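Local coordinates for protein nitrate reductase (Ulva prolifera, PDB 5YLY) that probably catalyses the NADH-dependent reduction of nitrate to nitrite in nitrate assimilation, electrons from NADH passing through this FAD-binding cytochrome b5 reductase domain, at residues Met247-Ala251 / Leu252-Glu256. Residues are numbered along the deposited sequence; the frame is centred on the assembly and turned at random.
Sequences MCERA and LFRYE
E249 and R254 form a salt bridge over the C-terminal end of helix 245-251, OE2 lying 3.0 Å from NH2. It is a single, somewhat bent hydrogen bond (144° at the hydrogen) and not a two-pronged pairing: NH2 reaches OE2 on its anti side and well out of the carboxylate plane, and the two planes stand 56° apart. For its part, the carboxylate oxygen comes in on the rim of the guanidinium, only slightly off the plane of that group. Beyond CG the glutamate runs extended, whereas the arginine turns at chi3 (77°), which brings its end back to the helix; NH2 also passes 3.6 Å from E249 CG. The pair lies on the solvent side, joining the last helical turn to the following loop.

The backbone supplies two further links. L252 N donates to C248 O at 2.8 Å, continuing the i to i-4 pattern by which A251 N bonds M247 O. A water then bridges E249 O and L252 O, donating to each at 2.7 Å, so that both carbonyls are satisfied where L252 leaves helical geometry.

Apolar contact is centred on L252. Its CG, anti to the carbonyl carbon, sends CD1 to within 4.2 Å of C248 CB, and CG itself lies 4.2 Å from A251 CB. The same side chain touches L197, N166 and I168 on strands 193-200 and 164-170. Cut back to an alanine here, the side chain would lose both methyls, and a gap would probably open between the helix end and these strands, leaving C248 CB without its leucine methyl neighbour.

Beyond the turn, F253 O accepts a hydrogen bond from N166 ND2. The arrangement is a helix C-terminus leading into the connection to strand 259-264, part of the parallel alpha/beta NAD-binding domain of the ferredoxin reductase family, away from the FAD site.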
loop_
_atom_site.group_PDB
_atom_site.type_symbol
_atom_site.label_atom_id
_atom_site.label_comp_id
_atom_site.label_asym_id
_atom_site.label_seq_id
_atom_site.Cartn_x
_atom_site.Cartn_y
_atom_site.Cartn_z
ATOM N N MET A 247 -15.082 15.225 -3.898
ATOM C CA MET A 247 -14.618 13.880 -4.187
ATOM C C MET A 247 -14.567 13.020 -2.923
ATOM O O MET A 247 -14.979 11.852 -2.964
ATOM C CB MET A 247 -13.261 13.909 -4.873
ATOM C CG MET A 247 -12.899 12.585 -5.525
ATOM S SD MET A 247 -11.229 12.665 -6.217
ATOM C CE MET A 247 -11.397 14.033 -7.369
ATOM N N CYS A 248 -14.080 13.601 -1.795
ATOM C CA CYS A 248 -14.023 12.878 -0.515
ATOM C C CYS A 248 -15.436 12.549 -0.027
ATOM O O CYS A 248 -15.650 11.459 0.491
ATOM C CB CYS A 248 -13.246 13.676 0.531
ATOM S SG CYS A 248 -11.470 13.819 0.188
ATOM N N GLU A 249 -16.402 13.479 -0.200
ATOM C CA GLU A 249 -17.784 13.229 0.234
ATOM C C GLU A 249 -18.460 12.158 -0.622
ATOM O O GLU A 249 -19.280 11.393 -0.117
ATOM C CB GLU A 249 -18.613 14.529 0.262
ATOM C CG GLU A 249 -18.203 15.467 1.387
ATOM C CD GLU A 249 -18.822 16.856 1.403
ATOM O OE1 GLU A 249 -19.248 17.346 0.328
ATOM O OE2 GLU A 249 -18.837 17.473 2.495
ATOM N N ARG A 250 -18.143 12.119 -1.918
ATOM C CA ARG A 250 -18.727 11.101 -2.800
ATOM C C ARG A 250 -18.146 9.707 -2.551
ATOM O O ARG A 250 -18.882 8.727 -2.541
ATOM C CB ARG A 250 -18.570 11.482 -4.286
ATOM C CG ARG A 250 -19.463 12.674 -4.690
ATOM C CD ARG A 250 -19.431 12.986 -6.179
ATOM N NE ARG A 250 -18.206 13.686 -6.585
ATOM C CZ ARG A 250 -17.178 13.109 -7.202
ATOM N NH1 ARG A 250 -17.212 11.815 -7.491
ATOM N NH2 ARG A 250 -16.109 13.824 -7.537
ATOM N N ALA A 251 -16.835 9.622 -2.347
ATOM C CA ALA A 251 -16.097 8.369 -2.213
ATOM C C ALA A 251 -15.947 7.802 -0.831
ATOM O O ALA A 251 -15.730 6.596 -0.720
ATOM C CB ALA A 251 -14.704 8.558 -2.815
ATOM N N LEU A 252 -15.977 8.643 0.219
ATOM C CA LEU A 252 -15.656 8.179 1.572
ATOM C C LEU A 252 -16.747 8.329 2.614
ATOM O O LEU A 252 -17.699 9.082 2.419
ATOM C CB LEU A 252 -14.382 8.939 2.045
ATOM C CG LEU A 252 -13.152 8.900 1.096
ATOM C CD1 LEU A 252 -12.084 9.829 1.591
ATOM C CD2 LEU A 252 -12.587 7.434 0.951
ATOM N N PHE A 253 -16.574 7.649 3.756
ATOM C CA PHE A 253 -17.495 7.795 4.890
ATOM C C PHE A 253 -17.195 9.103 5.635
ATOM O O PHE A 253 -16.024 9.488 5.766
ATOM C CB PHE A 253 -17.292 6.647 5.909
ATOM C CG PHE A 253 -17.608 5.249 5.434
ATOM C CD1 PHE A 253 -18.898 4.905 5.032
ATOM C CD2 PHE A 253 -16.634 4.260 5.450
ATOM C CE1 PHE A 253 -19.195 3.602 4.625
ATOM C CE2 PHE A 253 -16.938 2.948 5.062
ATOM C CZ PHE A 253 -18.219 2.631 4.651
ATOM N N ARG A 254 -18.238 9.746 6.188
ATOM C CA ARG A 254 -18.044 10.911 7.051
ATOM C C ARG A 254 -17.628 10.352 8.411
ATOM O O ARG A 254 -17.885 9.175 8.686
ATOM C CB ARG A 254 -19.353 11.703 7.203
ATOM C CG ARG A 254 -19.742 12.464 5.942
ATOM C CD ARG A 254 -20.728 13.592 6.200
ATOM N NE ARG A 254 -20.128 14.788 6.795
ATOM C CZ ARG A 254 -19.502 15.752 6.123
ATOM N NH1 ARG A 254 -18.989 16.791 6.769
ATOM N NH2 ARG A 254 -19.370 15.676 4.807
ATOM N N TYR A 255 -16.990 11.162 9.259
ATOM C CA TYR A 255 -16.629 10.676 10.589
ATOM C C TYR A 255 -17.869 10.441 11.486
ATOM O O TYR A 255 -18.804 11.235 11.509
ATOM C CB TYR A 255 -15.631 11.614 11.311
ATOM C CG TYR A 255 -15.402 11.212 12.755
ATOM C CD1 TYR A 255 -14.677 10.066 13.074
ATOM C CD2 TYR A 255 -16.018 11.905 13.799
ATOM C CE1 TYR A 255 -14.526 9.647 14.397
ATOM C CE2 TYR A 255 -15.879 11.490 15.124
ATOM C CZ TYR A 255 -15.124 10.365 15.419
ATOM O OH TYR A 255 -14.978 9.953 16.721
ATOM N N GLU A 256 -17.826 9.345 12.228
ATOM C CA GLU A 256 -18.750 8.899 13.268
ATOM C C GLU A 256 -17.851 8.070 14.189
ATOM O O GLU A 256 -16.905 7.466 13.673
ATOM C CB GLU A 256 -19.826 7.956 12.682
ATOM C CG GLU A 256 -21.063 8.633 12.116
ATOM C CD GLU A 256 -21.963 7.680 11.350
ATOM O OE1 GLU A 256 -22.266 6.585 11.877
ATOM O OE2 GLU A 256 -22.352 8.021 10.209
HETATM O O HOH W 1 -19.519 11.069 2.525
#